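Local coordinates for protein tryptophan decarboxylase 1 (Oryza sativa subsp. japonica, PDB 6KHO) that catalyses the pyridoxal-phosphate-dependent decarboxylation of L-tryptophan to tryptamine and of 5-hydroxy-L-tryptophan to serotonin, working as a homodimer, at residues A178-L183 against C221-F226; M122-F127 against R382-L387. All blocks are in the same frame, centred on the assembly; numbering follows the deposited sequence.

Contact 1 (A178-L183 against C221-F226)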
loop_
_atom_site.group_PDB
_atom_site.type_symbol
_atom_site.label_atom_id
_atom_site.label_comp_id
_atom_site.label_asym_id
_atom_site.label_seq_id
_atom_site.Cartn_x
_atom_site.Cartn_y
_atom_site.Cartn_z
ATOM N N ALA A 178 -3.863 -3.946 8.451
ATOM C CA ALA A 178 -3.678 -4.984 9.454
ATOM C C ALA A 178 -4.953 -5.184 10.271
ATOM O O ALA A 178 -5.327 -6.322 10.594
ATOM C CB ALA A 178 -2.494 -4.622 10.354
ATOM N N MET A 179 -5.639 -4.090 10.597
ATOM C CA MET A 179 -6.920 -4.207 11.274
ATOM C C MET A 179 -7.943 -4.871 10.373
ATOM O O MET A 179 -8.706 -5.734 10.821
ATOM C CB MET A 179 -7.414 -2.828 11.705
ATOM C CG MET A 179 -6.690 -2.285 12.907
ATOM S SD MET A 179 -7.024 -0.528 13.125
ATOM C CE MET A 179 -6.182 -0.235 14.680
ATOM N N LEU A 180 -7.975 -4.482 9.102
ATOM C CA LEU A 180 -9.012 -4.983 8.201
ATOM C C LEU A 180 -8.887 -6.493 8.003
ATOM O O LEU A 180 -9.887 -7.221 8.037
ATOM C CB LEU A 180 -8.936 -4.262 6.858
ATOM C CG LEU A 180 -9.821 -4.786 5.719
ATOM C CD1 LEU A 180 -11.304 -4.816 6.130
ATOM C CD2 LEU A 180 -9.660 -3.934 4.481
ATOM N N VAL A 181 -7.667 -6.984 7.782
ATOM C CA VAL A 181 -7.554 -8.403 7.465
ATOM C C VAL A 181 -7.828 -9.251 8.710
ATOM O O VAL A 181 -8.404 -10.339 8.604
ATOM C CB VAL A 181 -6.190 -8.725 6.814
ATOM C CG1 VAL A 181 -5.997 -7.926 5.509
ATOM C CG2 VAL A 181 -5.012 -8.492 7.770
ATOM N N THR A 182 -7.447 -8.783 9.900
ATOM C CA THR A 182 -7.769 -9.567 11.092
ATOM C C THR A 182 -9.249 -9.469 11.444
ATOM O O THR A 182 -9.824 -10.436 11.956
ATOM C CB THR A 182 -6.916 -9.151 12.295
ATOM O OG1 THR A 182 -7.074 -7.747 12.573
ATOM C CG2 THR A 182 -5.444 -9.482 12.046
ATOM N N LEU A 183 -9.878 -8.314 11.195
ATOM C CA LEU A 183 -11.327 -8.219 11.358
ATOM C C LEU A 183 -12.046 -9.179 10.423
ATOM O O LEU A 183 -13.065 -9.774 10.799
ATOM C CB LEU A 183 -11.813 -6.794 11.097
ATOM C CG LEU A 183 -11.675 -5.793 12.231
ATOM C CD1 LEU A 183 -11.669 -4.378 11.651
ATOM C CD2 LEU A 183 -12.839 -5.987 13.203
ATOM N N CYS A 221 -13.791 -1.547 10.571
ATOM C CA CYS A 221 -15.006 -2.281 10.928
ATOM C C CYS A 221 -16.102 -2.064 9.891
ATOM O O CYS A 221 -16.691 -3.025 9.379
ATOM C CB CYS A 221 -15.482 -1.852 12.314
ATOM S SG CYS A 221 -14.401 -2.372 13.637
ATOM N N ARG A 222 -16.358 -0.799 9.538
ATOM C CA ARG A 222 -17.373 -0.499 8.532
ATOM C C ARG A 222 -17.009 -1.095 7.176
ATOM O O ARG A 222 -17.881 -1.622 6.471
ATOM C CB ARG A 222 -17.582 1.016 8.442
ATOM C CG ARG A 222 -18.053 1.622 9.793
ATOM C CD ARG A 222 -18.420 3.121 9.736
ATOM N NE ARG A 222 -17.612 3.874 8.776
ATOM C CZ ARG A 222 -16.656 4.748 9.094
ATOM N NH1 ARG A 222 -16.370 5.003 10.367
ATOM N NH2 ARG A 222 -15.982 5.373 8.129
ATOM N N LEU A 223 -15.726 -1.036 6.800
ATOM C CA LEU A 223 -15.288 -1.643 5.543
ATOM C C LEU A 223 -15.646 -3.123 5.491
ATOM O O LEU A 223 -16.159 -3.622 4.478
ATOM C CB LEU A 223 -13.778 -1.468 5.375
ATOM C CG LEU A 223 -13.223 -0.101 4.941
ATOM C CD1 LEU A 223 -11.702 -0.152 4.847
ATOM C CD2 LEU A 223 -13.816 0.345 3.611
ATOM N N ALA A 224 -15.335 -3.852 6.563
ATOM C CA ALA A 224 -15.583 -5.289 6.633
ATOM C C ALA A 224 -17.062 -5.636 6.790
ATOM O O ALA A 224 -17.406 -6.826 6.787
ATOM C CB ALA A 224 -14.783 -5.897 7.788
ATOM N N GLY A 225 -17.943 -4.648 6.921
ATOM C CA GLY A 225 -19.373 -4.898 6.906
ATOM C C GLY A 225 -20.038 -5.050 8.256
ATOM O O GLY A 225 -21.193 -5.497 8.306
ATOM N N PHE A 226 -19.362 -4.701 9.346
ATOM C CA PHE A 226 -20.007 -4.743 10.649
ATOM C C PHE A 226 -21.045 -3.630 10.747
ATOM O O PHE A 226 -20.851 -2.535 10.214
ATOM C CB PHE A 226 -18.984 -4.583 11.766
ATOM C CG PHE A 226 -18.113 -5.794 11.974
ATOM C CD1 PHE A 226 -16.918 -5.929 11.283
ATOM C CD2 PHE A 226 -18.504 -6.799 12.838
ATOM C CE1 PHE A 226 -16.109 -7.035 11.472
ATOM C CE2 PHE A 226 -17.710 -7.915 13.029
ATOM C CZ PHE A 226 -16.507 -8.034 12.352
#
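L183 points from helix 175-194 at the end of helix 215-223. Its CD1 meets the backbone at C221 N (3.7 Å) and the side chain at C221 SG (3.9 Å), while CD2 touches the same sulfur and also F226 CE1, at 3.8 Å, meeting that ring at an oblique angle. With CG anti to the carbonyl carbon, chi1 -81° carries the fork to the C221 sulfur and the rim of the F226 ring. One turn earlier, L180 leaves its helix across the line of approach, and its CD1 turns in to A224 CB at 4.0 Å and L223 CB at 4.2 Å. Helix 215-223 ends here in a Schellman motif: F226 N bonds to C221 O and G225 N to R222 O, and G225, at phi 96°, turns the chain so that F226 comes back beside L183. Cut back to an alanine, L183 would lose both methyls, which is likely to leave a gap beside C221 SG and F226 CE1. L180 also packs on L180 of the second subunit, so the contact borders the dimer interface. Every touching residue is buried and all four side-chain pairs are apolar, consistent with packing and burial of apolar surface, rather than polar bonds, joining the two segments.

Contact 2 (M122-F127 against R382-L387)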
loop_
_atom_site.group_PDB
_atom_site.type_symbol
_atom_site.label_atom_id
_atom_site.label_comp_id
_atom_site.label_asym_id
_atom_site.label_seq_id
_atom_site.Cartn_x
_atom_site.Cartn_y
_atom_site.Cartn_z
ATOM N N MET A 122 14.965 -2.317 -8.551
ATOM C CA MET A 122 14.766 -3.702 -8.958
ATOM C C MET A 122 13.303 -3.956 -9.304
ATOM O O MET A 122 12.998 -4.677 -10.268
ATOM C CB MET A 122 15.257 -4.630 -7.848
ATOM C CG MET A 122 16.775 -4.455 -7.634
ATOM S SD MET A 122 17.492 -5.708 -6.561
ATOM C CE MET A 122 16.385 -5.618 -5.161
ATOM N N ASN A 123 12.397 -3.362 -8.529
ATOM C CA ASN A 123 10.976 -3.280 -8.856
ATOM C C ASN A 123 10.363 -4.663 -9.074
ATOM O O ASN A 123 9.594 -4.877 -10.012
ATOM C CB ASN A 123 10.759 -2.374 -10.080
ATOM C CG ASN A 123 9.361 -1.773 -10.128
ATOM O OD1 ASN A 123 8.761 -1.475 -9.089
ATOM N ND2 ASN A 123 8.832 -1.603 -11.338
ATOM N N THR A 124 10.724 -5.619 -8.214
ATOM C CA THR A 124 10.094 -6.927 -8.272
ATOM C C THR A 124 8.700 -6.856 -7.643
ATOM O O THR A 124 8.404 -5.984 -6.821
ATOM C CB THR A 124 10.960 -7.993 -7.566
ATOM O OG1 THR A 124 11.139 -7.640 -6.183
ATOM C CG2 THR A 124 12.350 -8.123 -8.256
ATOM N N VAL A 125 7.832 -7.780 -8.053
ATOM C CA VAL A 125 6.458 -7.853 -7.558
ATOM C C VAL A 125 6.280 -9.212 -6.878
ATOM O O VAL A 125 6.221 -10.246 -7.554
ATOM C CB VAL A 125 5.433 -7.651 -8.683
ATOM C CG1 VAL A 125 4.010 -7.615 -8.116
ATOM C CG2 VAL A 125 5.741 -6.365 -9.466
ATOM N N GLY A 126 6.193 -9.217 -5.553
ATOM C CA GLY A 126 6.311 -10.469 -4.827
ATOM C C GLY A 126 5.025 -11.135 -4.376
ATOM O O GLY A 126 4.932 -11.539 -3.217
ATOM N N PHE A 127 4.046 -11.289 -5.277
ATOM C CA PHE A 127 2.778 -11.903 -4.888
ATOM C C PHE A 127 2.966 -13.360 -4.461
ATOM O O PHE A 127 2.271 -13.844 -3.563
ATOM C CB PHE A 127 1.747 -11.806 -6.018
ATOM C CG PHE A 127 2.312 -11.806 -7.426
ATOM C CD1 PHE A 127 2.842 -12.955 -7.997
ATOM C CD2 PHE A 127 2.210 -10.670 -8.216
ATOM C CE1 PHE A 127 3.319 -12.945 -9.319
ATOM C CE2 PHE A 127 2.679 -10.647 -9.528
ATOM C CZ PHE A 127 3.236 -11.782 -10.085
ATOM N N ARG A 382 2.937 -6.578 -4.644
ATOM C CA ARG A 382 3.527 -5.966 -3.458
ATOM C C ARG A 382 4.993 -5.653 -3.729
ATOM O O ARG A 382 5.666 -6.401 -4.442
ATOM C CB ARG A 382 3.402 -6.883 -2.226
ATOM C CG ARG A 382 3.991 -8.296 -2.411
ATOM C CD ARG A 382 3.332 -9.327 -1.480
ATOM N NE ARG A 382 3.119 -8.783 -0.144
ATOM C CZ ARG A 382 4.067 -8.705 0.785
ATOM N NH1 ARG A 382 5.289 -9.157 0.519
ATOM N NH2 ARG A 382 3.793 -8.188 1.973
ATOM N N ARG A 383 5.463 -4.543 -3.150
ATOM C CA ARG A 383 6.856 -4.121 -3.160
ATOM C C ARG A 383 7.703 -5.007 -2.250
ATOM O O ARG A 383 7.210 -5.666 -1.335
ATOM C CB ARG A 383 7.001 -2.676 -2.656
ATOM C CG ARG A 383 6.597 -1.599 -3.633
ATOM C CD ARG A 383 6.767 -0.206 -2.994
ATOM N NE ARG A 383 8.120 0.002 -2.477
ATOM C CZ ARG A 383 9.134 0.467 -3.190
ATOM N NH1 ARG A 383 8.972 0.789 -4.479
ATOM N NH2 ARG A 383 10.316 0.619 -2.610
ATOM N N PHE A 384 9.012 -4.970 -2.498
ATOM C CA PHE A 384 10.032 -5.606 -1.661
ATOM C C PHE A 384 10.310 -4.717 -0.440
ATOM O O PHE A 384 11.356 -4.076 -0.319
ATOM C CB PHE A 384 11.276 -5.832 -2.517
ATOM C CG PHE A 384 12.364 -6.654 -1.867
ATOM C CD1 PHE A 384 12.221 -7.183 -0.589
ATOM C CD2 PHE A 384 13.548 -6.878 -2.553
ATOM C CE1 PHE A 384 13.237 -7.928 -0.016
ATOM C CE2 PHE A 384 14.571 -7.620 -1.989
ATOM C CZ PHE A 384 14.419 -8.140 -0.719
ATOM N N ARG A 385 9.334 -4.672 0.479
ATOM C CA ARG A 385 9.469 -3.852 1.686
ATOM C C ARG A 385 10.403 -4.458 2.711
ATOM O O ARG A 385 10.892 -3.736 3.584
ATOM C CB ARG A 385 8.122 -3.633 2.380
ATOM C CG ARG A 385 7.078 -2.965 1.534
ATOM C CD ARG A 385 5.952 -2.326 2.378
ATOM N NE ARG A 385 5.461 -1.228 1.571
ATOM C CZ ARG A 385 4.443 -1.327 0.729
ATOM N NH1 ARG A 385 3.749 -2.464 0.671
ATOM N NH2 ARG A 385 4.111 -0.276 -0.031
ATOM N N GLY A 386 10.635 -5.766 2.647
ATOM C CA GLY A 386 11.532 -6.388 3.605
ATOM C C GLY A 386 12.941 -5.839 3.539
ATOM O O GLY A 386 13.648 -5.833 4.546
ATOM N N LEU A 387 13.355 -5.340 2.369
ATOM C CA LEU A 387 14.745 -4.946 2.185
ATOM C C LEU A 387 15.121 -3.790 3.108
ATOM O O LEU A 387 16.146 -3.847 3.802
ATOM C CB LEU A 387 14.998 -4.589 0.717
ATOM C CG LEU A 387 16.458 -4.298 0.353
ATOM C CD1 LEU A 387 17.338 -5.508 0.650
ATOM C CD2 LEU A 387 16.581 -3.910 -1.114
HETATM O O HOH W 1 9.862 -4.010 -5.144
HETATM O O HOH W 2 6.739 -10.865 -1.377
#
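The F384 ring takes L387 CB over the centre of one face, 3.8 Å above its plane, while the M122 methyl CE comes to its edge, 4.1 Å from CD2. A bend at chi3 (-51°) turns the M122 methyl in to this edge, where it also nears L387 CD2. T124 lies alongside F384, pointing the same way, with T124 OG1 4.1 Å from F384 CB. The R382 guanidinium is met at its edge, in plane, by a water that accepts from NH1 and donates to G126 O; NE bonds to Q377 and NH1 forms a salt bridge with E139, so several partners fix the rotation of the group. V125 O sits above the centre of one face of the F127 ring, and F103 of the second subunit meets F127 edge-to-face.

The backbones join at one direct hydrogen bond, G126 N to R382 O, 3.1 Å long and nearly straight (167° at the hydrogen), with the donor in the carbonyl plane. V125 CA adds a CH...O contact to the same oxygen at 3.5 Å. A second water links T124 O to F384 N, and F384 is the centre of an inverse gamma turn leading towards helix 386-420. Within the pyridoxal-dependent decarboxylase domain this junction of the loop after helix 110-122 with the start of helix 386-420 flanks the cofactor site: V125 lies beside G381 and F127 beside V380, both residues that bind pyridoxal phosphate, and the F127 side chain is about 6 Å from a bound cofactor. R382 CG stands between its own N and carbonyl carbon (chi1 55°), which lays the aliphatic chain along G126, with CD 3.2 Å from G126 O. R383 has its CB bond directed away; its NH1 bonds to L336 O of the second subunit and to S120 OG.

In the fold
From the N terminus the chain runs through helix 110-122 into the loop that forms the first half of contact 2. It then passes along helix 133-149 and strand 168-172 to helix 175-194, where contact 1 opens. Strand 205-210 and helix 215-223 follow, and contact 1 closes a short loop with 37 residues between its segments. Contact 2 closes only after 254 intervening residues, at the start of helix 386-420, so contact 1 is nested inside it. The centres lie 25 Å apart and the contacts do not touch. Contact 1 joins two helices packed against the mixed sheet; contact 2 ties the loop after helix 110-122 to the turn leading into helix 386-420 and its first residues. Both reach the second subunit.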